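Local coordinates for putative transcriptional regulator protein (Vibrio parahaemolyticus, PDB 3ER6) that probably acts as a DNA-binding transcription regulator of the AraC type, the present chain being its DJ-1/PfpI-like domain without the DNA-binding part, at residues 98-101 with 102-106; 178-181 with 182-186. The protein carries 1 engineered substitution. All blocks are in the same frame, centred on the assembly; numbering follows the deposited sequence.

Contact 1 (98-101 with 102-106)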
loop_
_atom_site.group_PDB
_atom_site.type_symbol
_atom_site.label_atom_id
_atom_site.label_comp_id
_atom_site.label_asym_id
_atom_site.label_seq_id
_atom_site.Cartn_x
_atom_site.Cartn_y
_atom_site.Cartn_z
ATOM N N PHE A 98 11.666 7.428 -20.221
ATOM C CA PHE A 98 11.107 8.777 -20.391
ATOM C C PHE A 98 10.437 8.940 -21.748
ATOM O O PHE A 98 9.407 9.584 -21.840
ATOM C CB PHE A 98 12.173 9.872 -20.211
ATOM C CG PHE A 98 12.416 10.230 -18.797
ATOM C CD1 PHE A 98 11.466 10.969 -18.097
ATOM C CD2 PHE A 98 13.560 9.819 -18.150
ATOM C CE1 PHE A 98 11.684 11.326 -16.752
ATOM C CE2 PHE A 98 13.785 10.150 -16.821
ATOM C CZ PHE A 98 12.832 10.913 -16.109
ATOM N N ASP A 99 11.026 8.381 -22.818
ATOM C CA ASP A 99 10.416 8.528 -24.126
ATOM C C ASP A 99 9.072 7.828 -24.123
ATOM O O ASP A 99 8.115 8.327 -24.652
ATOM C CB ASP A 99 11.292 7.933 -25.257
ATOM C CG ASP A 99 12.602 8.712 -25.471
ATOM O OD1 ASP A 99 12.672 9.886 -25.050
ATOM O OD2 ASP A 99 13.574 8.135 -26.039
ATOM N N TRP A 100 9.005 6.647 -23.502
ATOM C CA TRP A 100 7.768 5.868 -23.461
ATOM C C TRP A 100 6.620 6.601 -22.690
ATOM O O TRP A 100 5.506 6.688 -23.163
ATOM C CB TRP A 100 8.122 4.503 -22.841
ATOM C CG TRP A 100 6.999 3.548 -22.638
ATOM C CD1 TRP A 100 6.336 2.826 -23.602
ATOM C CD2 TRP A 100 6.517 3.085 -21.372
ATOM N NE1 TRP A 100 5.426 1.984 -23.007
ATOM C CE2 TRP A 100 5.504 2.136 -21.639
ATOM C CE3 TRP A 100 6.782 3.449 -20.048
ATOM C CZ2 TRP A 100 4.768 1.521 -20.628
ATOM C CZ3 TRP A 100 6.060 2.813 -19.009
ATOM C CH2 TRP A 100 5.049 1.853 -19.321
ATOM N N ILE A 101 6.940 7.219 -21.563
ATOM C CA ILE A 101 5.975 8.009 -20.789
ATOM C C ILE A 101 5.519 9.233 -21.585
ATOM O O ILE A 101 4.317 9.572 -21.642
ATOM C CB ILE A 101 6.641 8.437 -19.468
ATOM C CG1 ILE A 101 6.887 7.191 -18.579
ATOM C CG2 ILE A 101 5.811 9.555 -18.730
ATOM C CD1 ILE A 101 7.840 7.454 -17.368
ATOM N N ARG A 102 6.503 9.899 -22.182
ATOM C CA ARG A 102 6.209 11.093 -22.995
ATOM C C ARG A 102 5.222 10.692 -24.082
ATOM O O ARG A 102 4.197 11.360 -24.296
ATOM C CB ARG A 102 7.500 11.668 -23.572
ATOM C CG ARG A 102 7.327 12.781 -24.573
ATOM C CD ARG A 102 8.708 13.128 -25.198
ATOM N NE ARG A 102 8.538 14.089 -26.293
ATOM C CZ ARG A 102 8.497 15.414 -26.138
ATOM N NH1 ARG A 102 8.656 15.934 -24.953
ATOM N NH2 ARG A 102 8.331 16.198 -27.190
ATOM N N GLU A 103 5.494 9.579 -24.765
ATOM C CA GLU A 103 4.637 9.211 -25.886
ATOM C C GLU A 103 3.262 8.814 -25.452
ATOM O O GLU A 103 2.266 9.175 -26.097
ATOM C CB GLU A 103 5.234 8.068 -26.733
ATOM C CG GLU A 103 6.604 8.410 -27.345
ATOM C CD GLU A 103 7.301 7.159 -27.983
ATOM O OE1 GLU A 103 8.529 7.016 -27.791
ATOM O OE2 GLU A 103 6.633 6.315 -28.651
ATOM N N LEU A 104 3.184 7.987 -24.418
ATOM C CA LEU A 104 1.880 7.570 -23.924
ATOM C C LEU A 104 1.054 8.814 -23.575
ATOM O O LEU A 104 -0.147 8.889 -23.881
ATOM C CB LEU A 104 1.996 6.645 -22.693
ATOM C CG LEU A 104 2.446 5.193 -22.894
ATOM C CD1 LEU A 104 2.742 4.535 -21.464
ATOM C CD2 LEU A 104 1.465 4.356 -23.754
ATOM N N HIS A 105 1.689 9.792 -22.927
ATOM C CA HIS A 105 0.968 11.032 -22.608
ATOM C C HIS A 105 0.481 11.780 -23.868
ATOM O O HIS A 105 -0.674 12.206 -23.943
ATOM C CB HIS A 105 1.840 11.957 -21.798
ATOM C CG HIS A 105 1.189 13.261 -21.499
ATOM N ND1 HIS A 105 1.679 14.456 -21.974
ATOM C CD2 HIS A 105 0.091 13.566 -20.764
ATOM C CE1 HIS A 105 0.923 15.449 -21.535
ATOM N NE2 HIS A 105 -0.055 14.936 -20.813
ATOM N N LEU A 106 1.378 11.947 -24.848
ATOM C CA LEU A 106 1.008 12.537 -26.143
ATOM C C LEU A 106 -0.132 11.781 -26.793
ATOM O O LEU A 106 -0.981 12.376 -27.453
ATOM C CB LEU A 106 2.217 12.578 -27.089
ATOM C CG LEU A 106 3.362 13.512 -26.641
ATOM C CD1 LEU A 106 4.656 13.469 -27.540
ATOM C CD2 LEU A 106 2.873 14.962 -26.456
#

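Contact 2 (178-181 with 182-186)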
loop_
_atom_site.group_PDB
_atom_site.type_symbol
_atom_site.label_atom_id
_atom_site.label_comp_id
_atom_site.label_asym_id
_atom_site.label_seq_id
_atom_site.Cartn_x
_atom_site.Cartn_y
_atom_site.Cartn_z
ATOM N N GLU A 178 -11.361 9.437 -8.202
ATOM C CA GLU A 178 -11.660 10.246 -9.349
ATOM C C GLU A 178 -11.644 9.402 -10.602
ATOM O O GLU A 178 -12.599 9.422 -11.355
ATOM C CB GLU A 178 -10.667 11.399 -9.454
ATOM C CG GLU A 178 -11.117 12.451 -10.438
ATOM C CD GLU A 178 -12.439 13.130 -10.021
ATOM O OE1 GLU A 178 -13.231 13.366 -10.945
ATOM O OE2 GLU A 178 -12.689 13.403 -8.803
ATOM N N ILE A 179 -10.591 8.618 -10.785
ATOM C CA ILE A 179 -10.459 7.753 -11.939
ATOM C C ILE A 179 -11.587 6.713 -11.918
ATOM O O ILE A 179 -12.232 6.454 -12.963
ATOM C CB ILE A 179 -9.083 7.048 -11.904
ATOM C CG1 ILE A 179 -7.934 8.040 -12.153
ATOM C CG2 ILE A 179 -9.028 5.860 -12.849
ATOM C CD1 ILE A 179 -8.081 8.694 -13.376
ATOM N N VAL A 180 -11.869 6.141 -10.730
ATOM C CA VAL A 180 -13.022 5.240 -10.612
ATOM C C VAL A 180 -14.316 5.907 -11.077
ATOM O O VAL A 180 -15.060 5.300 -11.816
ATOM C CB VAL A 180 -13.213 4.667 -9.173
ATOM C CG1 VAL A 180 -14.556 3.866 -9.067
ATOM C CG2 VAL A 180 -12.056 3.762 -8.881
ATOM N N GLU A 181 -14.586 7.151 -10.663
ATOM C CA GLU A 181 -15.843 7.766 -11.073
ATOM C C GLU A 181 -15.881 7.974 -12.605
ATOM O O GLU A 181 -16.875 7.701 -13.250
ATOM C CB GLU A 181 -16.076 9.081 -10.321
ATOM C CG GLU A 181 -17.354 9.697 -10.731
ATOM C CD GLU A 181 -17.714 10.898 -9.892
ATOM O OE1 GLU A 181 -17.100 11.101 -8.819
ATOM O OE2 GLU A 181 -18.619 11.625 -10.330
ATOM N N GLU A 182 -14.771 8.408 -13.167
ATOM C CA GLU A 182 -14.655 8.572 -14.633
ATOM C C GLU A 182 -15.010 7.342 -15.424
ATOM O O GLU A 182 -15.738 7.455 -16.411
ATOM C CB GLU A 182 -13.245 9.018 -15.011
ATOM C CG GLU A 182 -13.008 10.410 -14.544
ATOM C CD GLU A 182 -11.772 11.039 -15.166
ATOM O OE1 GLU A 182 -11.708 11.080 -16.436
ATOM O OE2 GLU A 182 -10.904 11.505 -14.365
ATOM N N TYR A 183 -14.507 6.169 -15.023
ATOM C CA TYR A 183 -14.761 4.965 -15.823
ATOM C C TYR A 183 -16.005 4.209 -15.462
ATOM O O TYR A 183 -16.614 3.587 -16.346
ATOM C CB TYR A 183 -13.569 4.019 -15.736
ATOM C CG TYR A 183 -12.378 4.552 -16.497
ATOM C CD1 TYR A 183 -12.325 4.448 -17.896
ATOM C CD2 TYR A 183 -11.330 5.155 -15.839
ATOM C CE1 TYR A 183 -11.242 4.932 -18.604
ATOM C CE2 TYR A 183 -10.213 5.660 -16.548
ATOM C CZ TYR A 183 -10.188 5.549 -17.938
ATOM O OH TYR A 183 -9.098 6.019 -18.665
ATOM N N PHE A 184 -16.350 4.224 -14.162
ATOM C CA PHE A 184 -17.385 3.357 -13.630
ATOM C C PHE A 184 -18.603 4.108 -13.058
ATOM O O PHE A 184 -19.645 3.499 -12.806
ATOM C CB PHE A 184 -16.811 2.401 -12.560
ATOM C CG PHE A 184 -15.703 1.537 -13.053
ATOM C CD1 PHE A 184 -15.909 0.669 -14.128
ATOM C CD2 PHE A 184 -14.454 1.568 -12.454
ATOM C CE1 PHE A 184 -14.890 -0.139 -14.602
ATOM C CE2 PHE A 184 -13.427 0.745 -12.925
ATOM C CZ PHE A 184 -13.639 -0.105 -13.992
ATOM N N GLY A 185 -18.480 5.407 -12.822
ATOM C CA GLY A 185 -19.609 6.176 -12.353
ATOM C C GLY A 185 -19.675 6.405 -10.851
ATOM O O GLY A 185 -18.842 5.891 -10.069
ATOM N N LYS A 186 -20.699 7.132 -10.436
ATOM C CA LYS A 186 -20.777 7.621 -9.067
ATOM C C LYS A 186 -20.949 6.551 -7.999
ATOM O O LYS A 186 -20.297 6.585 -6.935
ATOM C CB LYS A 186 -21.904 8.661 -8.901
ATOM C CG LYS A 186 -21.429 10.084 -9.100
ATOM C CD LYS A 186 -22.518 11.134 -8.729
ATOM C CE LYS A 186 -23.575 11.282 -9.867
ATOM N NZ LYS A 186 -23.030 12.094 -11.019
#

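Contact 1 (98-101 with 102-106)
Leu104 lays its CD1 methyl over one face of the Trp100 indole, one turn further along helix 95-106. CD1 stands 3.8 Å from the centroid of the six-membered ring of Trp100 and only 19° off the ring normal. This is a CH-pi contact. The methyl is displaced toward the rim, and its nearest ring atoms include CE2 of Trp100, at 3.7 Å. The CG of Trp100 lies anti to its backbone N (chi1 177°), while that of Leu104 lies beside its own. With these torsions the CD1 branch of Leu104 lies over the ring. Beneath the pair, Leu104 N donates to Trp100 O at 2.9 Å with a nearly straight N-H (170°). Like bonds join Arg102 to Phe98, Glu103 to Asp99 and His105 to Ile101. On the outer side, Glu103 has CG beside its backbone N, and this CG lies 3.1 Å from Asp99 O.

Further out, the indole is pinned by its NE1, which is hydrogen-bonded to Phe72 O, and its ring meets that of Trp69. Ile101, Trp100 and Leu104 all touch Leu78 of strand 77-80, while Phe98 and Ile101 reach Val120 of helix 117-124. The result is an amphipathic helix packed by its apolar side on the central, mainly parallel sheet, as in the alpha/beta sandwich of the DJ-1/PfpI family.

Contact 2 (178-181 with 182-186)
Ile179 and Tyr183 lie side by side and point the same way along helix 173-184. The CG2 methyl of Ile179 meets the ring of Tyr183 at its edge, in the ring plane, 3.8 Å from CD2. Ile179 O also sits near that edge, 3.3 Å from Tyr183 CD2, and accepts the backbone N-H of Tyr183. The next pair is set differently. Val180 and Phe184 cross at a slant, with Val180 CG1 4.1 Å from Phe184 CD2. The CB of Tyr183 stands over the centre of one face of the Phe184 ring.

These two pairs face different neighbours. Ile179 and Tyr183 rest on Ile77 and Lys110 of the central sheet, Val180 packs on Leu31 and Ala34 of helix 22-37, and the Phe184 ring meets that of Phe40. Helix 173-184 thus joins the sheet to a neighbouring helix in the alpha/beta core of the DJ-1/PfpI fold.

The acidic side chains run along another side. Glu178 and Glu182 cross with carboxylate planes 53° apart, and Glu178 OE1 is 4.5 Å from Glu182 OE2. Glu182 OE1 forms a salt bridge with Lys110 and OE2 a hydrogen bond with Tyr164 OH; the lysine would be expected to offset the nearby negative charges. Glu181 has CG anti to its N (chi1 -180°) and an extended chain, which brings OE2 within 3.4 Å of Lys186 CG. Lys186 NZ stays 4.5 Å from Glu181 OE2, too far for a salt bridge. Glu181 OE1 forms one with Arg189. Gly185 is the first residue to leave helical angles, with positive phi, and stands at the N-cap position of helix 186-195. Its N still reaches Glu181 O at 2.8 Å, though the N-H is bent to 139°.

How the contacts relate
Both contacts are local, each between neighbouring turns of its own helix, and both are partly buried. Contact 1 lies on helix 95-106; contact 2 runs on past the end of helix 173-184. Their centres are about 24 Å apart, and their nearest atoms about 11 Å. They do not touch, yet both helices rest on strand 77-80, contact 1 through Leu78 and contact 2 through Ile77. Both bury aliphatic side chains. Contact 1 buries an indole as well, whose N-H is satisfied by a main-chain oxygen, while the rings of Tyr183 and Phe184 in contact 2 stay partly exposed. Contact 2 also has more charge pairing, with Glu182 in a salt bridge with Lys110 and Glu181 in one with Arg189.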